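Local coordinates for protein inorganic pyrophosphatase (Ehrlichia chaffeensis, PDB 3LO0) that probably catalyses the magnesium-dependent hydrolysis of inorganic pyrophosphate to two phosphate ions, working as a homohexamer, at residues Lys35-Ile40 with Ile127-Thr132. Residues are numbered along the deposited sequence; the frame is centred on the assembly and turned at random.
Sequences KEINVI and ILAVPT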
loop_
_atom_site.group_PDB
_atom_site.type_symbol
_atom_site.label_atom_id
_atom_site.label_comp_id
_atom_site.label_asym_id
_atom_site.label_seq_id
_atom_site.Cartn_x
_atom_site.Cartn_y
_atom_site.Cartn_z
ATOM N N LYS A 35 31.418 15.081 0.992
ATOM C CA LYS A 35 31.392 13.796 1.685
ATOM C C LYS A 35 29.977 13.468 2.143
ATOM O O LYS A 35 29.580 12.291 2.238
ATOM C CB LYS A 35 32.328 13.806 2.910
ATOM N N GLU A 36 29.234 14.513 2.457
ATOM C CA GLU A 36 27.833 14.390 2.825
ATOM C C GLU A 36 27.063 15.450 2.084
ATOM O O GLU A 36 27.499 16.638 2.011
ATOM C CB GLU A 36 27.630 14.573 4.318
ATOM C CG GLU A 36 28.302 13.499 5.203
ATOM C CD GLU A 36 28.230 13.869 6.699
ATOM O OE1 GLU A 36 29.244 14.381 7.253
ATOM O OE2 GLU A 36 27.152 13.700 7.301
ATOM N N ILE A 37 25.899 15.017 1.586
ATOM C CA ILE A 37 25.027 15.850 0.836
ATOM C C ILE A 37 23.593 15.762 1.361
ATOM O O ILE A 37 23.124 14.692 1.797
ATOM C CB ILE A 37 25.069 15.472 -0.651
ATOM C CG1 ILE A 37 24.829 13.988 -0.879
ATOM C CG2 ILE A 37 26.455 15.901 -1.300
ATOM C CD1 ILE A 37 24.508 13.634 -2.380
ATOM N N ASN A 38 22.912 16.893 1.316
ATOM C CA ASN A 38 21.494 16.904 1.518
ATOM C C ASN A 38 20.831 16.598 0.201
ATOM O O ASN A 38 21.136 17.205 -0.837
ATOM C CB ASN A 38 20.996 18.233 2.038
ATOM C CG ASN A 38 21.472 18.533 3.427
ATOM O OD1 ASN A 38 21.587 17.645 4.269
ATOM N ND2 ASN A 38 21.746 19.815 3.681
ATOM N N VAL A 39 19.884 15.676 0.229
ATOM C CA VAL A 39 19.130 15.390 -0.972
ATOM C C VAL A 39 17.635 15.614 -0.716
ATOM O O VAL A 39 17.067 15.070 0.245
ATOM C CB VAL A 39 19.372 13.941 -1.432
ATOM C CG1 VAL A 39 18.639 13.687 -2.767
ATOM C CG2 VAL A 39 20.886 13.648 -1.512
ATOM N N ILE A 40 17.008 16.423 -1.560
ATOM C CA ILE A 40 15.557 16.611 -1.503
ATOM C C ILE A 40 14.953 15.574 -2.385
ATOM O O ILE A 40 15.244 15.544 -3.578
ATOM C CB ILE A 40 15.107 17.998 -1.983
ATOM C CG1 ILE A 40 15.564 19.033 -0.970
ATOM C CG2 ILE A 40 13.556 18.015 -2.126
ATOM C CD1 ILE A 40 15.084 20.450 -1.229
ATOM N N ILE A 127 24.144 10.719 -9.576
ATOM C CA ILE A 127 24.866 10.306 -8.375
ATOM C C ILE A 127 24.131 9.149 -7.721
ATOM O O ILE A 127 22.901 9.137 -7.703
ATOM C CB ILE A 127 24.995 11.458 -7.382
ATOM C CG1 ILE A 127 25.635 12.696 -8.018
ATOM C CG2 ILE A 127 25.842 11.020 -6.201
ATOM C CD1 ILE A 127 26.988 12.416 -8.698
ATOM N N LEU A 128 24.872 8.131 -7.271
ATOM C CA LEU A 128 24.344 7.070 -6.413
ATOM C C LEU A 128 24.874 7.313 -5.005
ATOM O O LEU A 128 26.072 7.445 -4.781
ATOM C CB LEU A 128 24.758 5.664 -6.885
ATOM C CG LEU A 128 24.260 4.484 -6.025
ATOM C CD1 LEU A 128 22.735 4.413 -6.073
ATOM C CD2 LEU A 128 24.980 3.113 -6.400
ATOM N N ALA A 129 23.975 7.355 -4.033
ATOM C CA ALA A 129 24.351 7.655 -2.659
ATOM C C ALA A 129 23.571 6.757 -1.724
ATOM O O ALA A 129 22.576 6.133 -2.127
ATOM C CB ALA A 129 24.070 9.164 -2.345
ATOM N N VAL A 130 24.041 6.675 -0.483
ATOM C CA VAL A 130 23.385 5.921 0.545
ATOM C C VAL A 130 23.171 6.817 1.736
ATOM O O VAL A 130 23.838 7.842 1.859
ATOM C CB VAL A 130 24.179 4.692 0.978
ATOM C CG1 VAL A 130 24.341 3.719 -0.193
ATOM C CG2 VAL A 130 25.548 5.127 1.637
ATOM N N PRO A 131 22.227 6.452 2.595
ATOM C CA PRO A 131 22.025 7.237 3.812
ATOM C C PRO A 131 23.276 7.242 4.699
ATOM O O PRO A 131 24.022 6.244 4.745
ATOM C CB PRO A 131 20.872 6.527 4.505
ATOM C CG PRO A 131 20.145 5.770 3.407
ATOM C CD PRO A 131 21.246 5.355 2.478
ATOM N N THR A 132 23.508 8.343 5.403
ATOM C CA THR A 132 24.656 8.411 6.284
ATOM C C THR A 132 24.431 7.502 7.487
ATOM O O THR A 132 23.297 7.137 7.800
ATOM C CB THR A 132 24.940 9.843 6.767
ATOM O OG1 THR A 132 23.818 10.322 7.506
ATOM C CG2 THR A 132 25.169 10.747 5.574
#
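The carboxylate of Glu-36 is held at OE1 by a weak hydrogen bond from Asn-32 ND2, while its other oxygen, OE2, lies 4.0 Å from Thr-132 CG2. That meeting is van der Waals in kind: Thr-132 turns its methyl, not its hydroxyl, to the acid, with CG2 also resting 4.2 Å from Glu-36 CG. The two side chains cross at about a right angle. Thr-132 OG1 occupies the position between its own N and carbonyl carbon (chi1 61°), which puts the methyl beside the backbone N, facing the extended arm of the glutamate.

Deeper in, the contact becomes purely apolar. Ile-37 reaches down with its longer branch, and CD1 stops 4.5 Å from Ala-129 CB. CG1 stands between the backbone N and carbonyl carbon at a chi1 of 52°, and the extended second torsion carries CD1 onward to the methyl. Beyond it Ile-127 CG2 comes to 4.8 Å of Ile-37 CD1, a looser approach on the same side of strand 124-131. No hydrogen bond joins the two segments; side chains alone bridge them.

This is packing across the inside of the five-stranded barrel expected of this pyrophosphatase family. Strands 37-41 and 124-131 both pair with strand 106-118, and the circuit is closed by strands 76-79 and 92-95. Val-93 of strand 92-95 touches Ala-129 and Ile-127 as well as Val-39, joining both segments in one core, while Leu-128 faces the other way onto helix 150-162.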